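Local coordinates for hydrophilic protein, virA protein (Chromobacterium violaceum, PDB 3BO6) that probably acts as a type III effector phosphothreonine lyase, removing phosphate from phosphothreonine by beta-elimination rather than by hydrolysis, at residues A[100-111]-A[155-166]. Sequence-based numbering, arbitrary orientation. Where two conformers were deposited one is given.
Sequences LSGLLFSVDSPI and TRQFIECLESRL
The ring of Phe-158 fits between the last turn of helix 93-104 and the following loop, with Pro-110 over one face and the Leu-103 carbonyl at its edge. With CG anti to the backbone N (chi1 -171°), the ring projects across to segment 100-111. Pro-110 CD makes a CH-pi contact, 3.7 Å from the centroid of the Phe-158 ring and 23° off its normal. Leu-103 O lies in the ring plane, 3.5 Å from Phe-158 CZ. Ser-109 OG approaches Phe-158 CZ obliquely at 3.3 Å; this hydroxyl accepts the N-H of Ile-111 in an ST turn. Leu-103 is a knob in the hole formed by Phe-158, Cys-161, Leu-162 and Arg-165, its CD1 3.8 Å from Cys-161 SG. Further along the nearly antiparallel segments 100-104 and 155-166 (165°), Leu-100 CD2 touches Leu-162 CD2 at 3.8 Å and Leu-166 CG at the same distance. Leu-100 and Leu-166 rest on Ile-86 of strand 82-86, and Leu-162 on Leu-136 of strand 134-137, so both helices lie on the antiparallel sheet. A water donates to Pro-110 O and to Thr-155 OG1, which is also hydrogen-bonded to Ser-151 O. Without a direct hydrogen bond between the segments, their fit depends mainly on the shapes of Phe-158 and the leucines.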
loop_
_atom_site.group_PDB
_atom_site.type_symbol
_atom_site.label_atom_id
_atom_site.label_comp_id
_atom_site.label_asym_id
_atom_site.label_seq_id
_atom_site.Cartn_x
_atom_site.Cartn_y
_atom_site.Cartn_z
ATOM N N LEU A 100 -10.702 4.870 5.549
ATOM C CA LEU A 100 -10.129 4.046 4.485
ATOM C C LEU A 100 -10.747 2.667 4.318
ATOM O O LEU A 100 -10.481 1.994 3.332
ATOM C CB LEU A 100 -8.620 3.861 4.709
ATOM C CG LEU A 100 -7.778 5.133 4.639
ATOM C CD1 LEU A 100 -6.300 4.816 4.805
ATOM C CD2 LEU A 100 -8.039 5.849 3.324
ATOM N N SER A 101 -11.560 2.232 5.276
ATOM C CA SER A 101 -12.020 0.848 5.239
ATOM C C SER A 101 -12.898 0.564 4.007
ATOM O O SER A 101 -12.871 -0.550 3.467
ATOM C CB SER A 101 -12.730 0.452 6.538
ATOM O OG SER A 101 -13.906 1.233 6.677
ATOM N N GLY A 102 -13.661 1.560 3.548
ATOM C CA GLY A 102 -14.437 1.398 2.322
ATOM C C GLY A 102 -13.572 0.967 1.149
ATOM O O GLY A 102 -13.926 0.068 0.381
ATOM N N LEU A 103 -12.427 1.625 1.010
ATOM C CA LEU A 103 -11.476 1.332 -0.060
ATOM C C LEU A 103 -10.670 0.058 0.213
ATOM O O LEU A 103 -10.488 -0.768 -0.671
ATOM C CB LEU A 103 -10.521 2.520 -0.269
ATOM C CG LEU A 103 -11.114 3.675 -1.095
ATOM C CD1 LEU A 103 -10.336 4.977 -0.886
ATOM C CD2 LEU A 103 -11.181 3.297 -2.563
ATOM N N LEU A 104 -10.189 -0.107 1.439
ATOM C CA LEU A 104 -9.295 -1.233 1.713
ATOM C C LEU A 104 -10.002 -2.586 1.652
ATOM O O LEU A 104 -9.361 -3.618 1.428
ATOM C CB LEU A 104 -8.607 -1.056 3.070
ATOM C CG LEU A 104 -7.579 0.077 3.143
ATOM C CD1 LEU A 104 -7.120 0.302 4.587
ATOM C CD2 LEU A 104 -6.384 -0.253 2.252
ATOM N N PHE A 105 -11.317 -2.594 1.885
ATOM C CA PHE A 105 -12.116 -3.816 1.774
ATOM C C PHE A 105 -12.920 -3.870 0.479
ATOM O O PHE A 105 -13.761 -4.740 0.306
ATOM C CB PHE A 105 -13.047 -3.976 2.985
ATOM C CG PHE A 105 -12.332 -4.304 4.261
ATOM C CD1 PHE A 105 -12.035 -3.306 5.174
ATOM C CD2 PHE A 105 -11.981 -5.616 4.557
ATOM C CE1 PHE A 105 -11.353 -3.598 6.363
ATOM C CE2 PHE A 105 -11.297 -5.919 5.740
ATOM C CZ PHE A 105 -10.999 -4.916 6.645
ATOM N N SER A 106 -12.671 -2.941 -0.434
ATOM C CA SER A 106 -13.470 -2.870 -1.659
ATOM C C SER A 106 -13.283 -4.081 -2.568
ATOM O O SER A 106 -12.153 -4.546 -2.769
ATOM C CB SER A 106 -13.104 -1.604 -2.442
ATOM O OG SER A 106 -13.735 -1.570 -3.726
ATOM N N VAL A 107 -14.380 -4.553 -3.168
ATOM C CA VAL A 107 -14.316 -5.608 -4.179
ATOM C C VAL A 107 -13.446 -5.168 -5.371
ATOM O O VAL A 107 -12.927 -5.999 -6.140
ATOM C CB VAL A 107 -15.732 -5.971 -4.683
ATOM C CG1 VAL A 107 -16.411 -4.751 -5.297
ATOM C CG2 VAL A 107 -15.672 -7.110 -5.684
ATOM N N ASP A 108 -13.292 -3.856 -5.529
ATOM C CA ASP A 108 -12.549 -3.289 -6.644
ATOM C C ASP A 108 -11.112 -2.900 -6.295
ATOM O O ASP A 108 -10.376 -2.420 -7.151
ATOM C CB ASP A 108 -13.290 -2.060 -7.205
ATOM C CG ASP A 108 -14.677 -2.393 -7.732
ATOM O OD1 ASP A 108 -14.845 -3.438 -8.402
ATOM O OD2 ASP A 108 -15.603 -1.604 -7.463
ATOM N N SER A 109 -10.704 -3.108 -5.041
ATOM C CA SER A 109 -9.360 -2.721 -4.652
ATOM C C SER A 109 -8.330 -3.580 -5.369
ATOM O O SER A 109 -8.506 -4.792 -5.477
ATOM C CB SER A 109 -9.153 -2.901 -3.149
ATOM O OG SER A 109 -7.764 -2.758 -2.854
ATOM N N PRO A 110 -7.234 -2.962 -5.841
ATOM C CA PRO A 110 -6.148 -3.732 -6.454
ATOM C C PRO A 110 -5.166 -4.295 -5.428
ATOM O O PRO A 110 -4.212 -4.931 -5.847
ATOM C CB PRO A 110 -5.442 -2.690 -7.321
ATOM C CG PRO A 110 -5.607 -1.429 -6.561
ATOM C CD PRO A 110 -6.964 -1.516 -5.854
ATOM N N ILE A 111 -5.394 -4.072 -4.132
ATOM C CA ILE A 111 -4.481 -4.505 -3.086
ATOM C C ILE A 111 -5.039 -5.753 -2.396
ATOM O O ILE A 111 -6.043 -5.690 -1.680
ATOM C CB ILE A 111 -4.235 -3.380 -2.056
ATOM C CG1 ILE A 111 -3.657 -2.128 -2.753
ATOM C CG2 ILE A 111 -3.345 -3.888 -0.888
ATOM C CD1 ILE A 111 -2.309 -2.362 -3.468
ATOM N N THR A 155 -3.877 0.849 -9.675
ATOM C CA THR A 155 -3.125 0.997 -8.438
ATOM C C THR A 155 -2.838 2.462 -8.190
ATOM O O THR A 155 -3.025 2.957 -7.071
ATOM C CB THR A 155 -1.843 0.172 -8.483
ATOM O OG1 THR A 155 -2.197 -1.201 -8.665
ATOM C CG2 THR A 155 -1.065 0.306 -7.178
ATOM N N ARG A 156 -2.393 3.163 -9.230
ATOM C CA ARG A 156 -2.150 4.587 -9.108
ATOM C C ARG A 156 -3.446 5.330 -8.730
ATOM O O ARG A 156 -3.444 6.209 -7.849
ATOM C CB ARG A 156 -1.562 5.132 -10.409
ATOM C CG ARG A 156 -1.259 6.622 -10.361
ATOM C CD ARG A 156 -0.461 7.074 -11.577
ATOM N NE ARG A 156 -0.299 8.525 -11.594
ATOM C CZ ARG A 156 0.761 9.161 -12.100
ATOM N NH1 ARG A 156 1.775 8.477 -12.621
ATOM N NH2 ARG A 156 0.812 10.491 -12.077
ATOM N N GLN A 157 -4.539 4.990 -9.411
ATOM C CA GLN A 157 -5.838 5.584 -9.100
ATOM C C GLN A 157 -6.253 5.290 -7.647
ATOM O O GLN A 157 -6.822 6.149 -6.971
ATOM C CB GLN A 157 -6.903 5.057 -10.072
ATOM C CG GLN A 157 -6.783 5.625 -11.499
ATOM C CD GLN A 157 -7.489 6.954 -11.616
ATOM O OE1 GLN A 157 -8.690 7.047 -11.366
ATOM N NE2 GLN A 157 -6.755 7.985 -11.974
ATOM N N PHE A 158 -5.964 4.081 -7.173
ATOM C CA PHE A 158 -6.318 3.687 -5.809
ATOM C C PHE A 158 -5.579 4.562 -4.803
ATOM O O PHE A 158 -6.166 5.052 -3.829
ATOM C CB PHE A 158 -6.036 2.185 -5.611
ATOM C CG PHE A 158 -6.562 1.612 -4.331
ATOM C CD1 PHE A 158 -7.921 1.396 -4.165
ATOM C CD2 PHE A 158 -5.688 1.230 -3.320
ATOM C CE1 PHE A 158 -8.416 0.827 -2.986
ATOM C CE2 PHE A 158 -6.158 0.650 -2.145
ATOM C CZ PHE A 158 -7.531 0.458 -1.976
ATOM N N ILE A 159 -4.288 4.779 -5.036
ATOM C CA ILE A 159 -3.490 5.612 -4.132
ATOM C C ILE A 159 -4.051 7.031 -4.125
ATOM O O ILE A 159 -4.198 7.647 -3.060
ATOM C CB ILE A 159 -1.978 5.607 -4.512
ATOM C CG1 ILE A 159 -1.258 4.429 -3.848
ATOM C CG2 ILE A 159 -1.307 6.902 -4.065
ATOM C CD1 ILE A 159 -2.067 3.168 -3.740
ATOM N N GLU A 160 -4.410 7.548 -5.296
ATOM C CA GLU A 160 -4.993 8.885 -5.350
ATOM C C GLU A 160 -6.352 8.938 -4.625
ATOM O O GLU A 160 -6.701 9.948 -4.006
ATOM C CB GLU A 160 -5.011 9.391 -6.802
ATOM C CG GLU A 160 -3.566 9.649 -7.307
ATOM C CD GLU A 160 -3.411 9.728 -8.829
ATOM O OE1 GLU A 160 -4.406 9.542 -9.564
ATOM O OE2 GLU A 160 -2.270 9.981 -9.291
ATOM N N CYS A 161 -7.110 7.844 -4.639
ATOM C CA CYS A 161 -8.356 7.784 -3.894
ATOM C C CYS A 161 -8.147 7.704 -2.378
ATOM O O CYS A 161 -8.916 8.264 -1.592
ATOM C CB CYS A 161 -9.154 6.585 -4.352
ATOM S SG CYS A 161 -10.861 6.877 -4.165
ATOM N N LEU A 162 -7.106 6.992 -1.949
ATOM C CA LEU A 162 -6.766 6.921 -0.531
ATOM C C LEU A 162 -6.432 8.338 -0.054
ATOM O O LEU A 162 -6.892 8.776 1.009
ATOM C CB LEU A 162 -5.577 5.975 -0.301
ATOM C CG LEU A 162 -5.811 4.493 -0.616
ATOM C CD1 LEU A 162 -4.477 3.745 -0.576
ATOM C CD2 LEU A 162 -6.825 3.830 0.337
ATOM N N GLU A 163 -5.641 9.048 -0.851
ATOM C CA GLU A 163 -5.248 10.415 -0.535
ATOM C C GLU A 163 -6.487 11.299 -0.446
ATOM O O GLU A 163 -6.621 12.081 0.492
ATOM C CB GLU A 163 -4.292 10.974 -1.604
ATOM C CG GLU A 163 -2.871 10.416 -1.544
ATOM C CD GLU A 163 -1.959 11.197 -0.614
ATOM O OE1 GLU A 163 -2.108 12.438 -0.508
ATOM O OE2 GLU A 163 -1.074 10.569 0.012
ATOM N N SER A 164 -7.377 11.197 -1.428
ATOM C CA SER A 164 -8.570 12.045 -1.420
ATOM C C SER A 164 -9.477 11.747 -0.223
ATOM O O SER A 164 -9.962 12.678 0.417
ATOM C CB SER A 164 -9.322 11.992 -2.760
ATOM O OG SER A 164 -9.908 10.726 -3.000
ATOM N N ARG A 165 -9.679 10.474 0.110
ATOM C CA ARG A 165 -10.517 10.122 1.249
ATOM C C ARG A 165 -9.907 10.607 2.562
ATOM O O ARG A 165 -10.632 11.057 3.441
ATOM C CB ARG A 165 -10.805 8.611 1.340
ATOM C CG ARG A 165 -12.032 8.084 0.542
ATOM C CD ARG A 165 -13.342 8.773 0.916
ATOM N NE ARG A 165 -14.514 7.992 0.502
ATOM C CZ ARG A 165 -15.718 8.501 0.223
ATOM N NH1 ARG A 165 -15.924 9.816 0.237
ATOM N NH2 ARG A 165 -16.710 7.682 -0.100
ATOM N N LEU A 166 -8.586 10.527 2.701
ATOM C CA LEU A 166 -7.951 10.967 3.942
ATOM C C LEU A 166 -8.116 12.460 4.112
ATOM O O LEU A 166 -8.493 12.920 5.187
ATOM C CB LEU A 166 -6.471 10.565 4.003
ATOM C CG LEU A 166 -6.299 9.062 4.205
ATOM C CD1 LEU A 166 -4.879 8.630 3.802
ATOM C CD2 LEU A 166 -6.633 8.663 5.669
HETATM O O HOH W 1 -2.220 -3.972 -8.103
#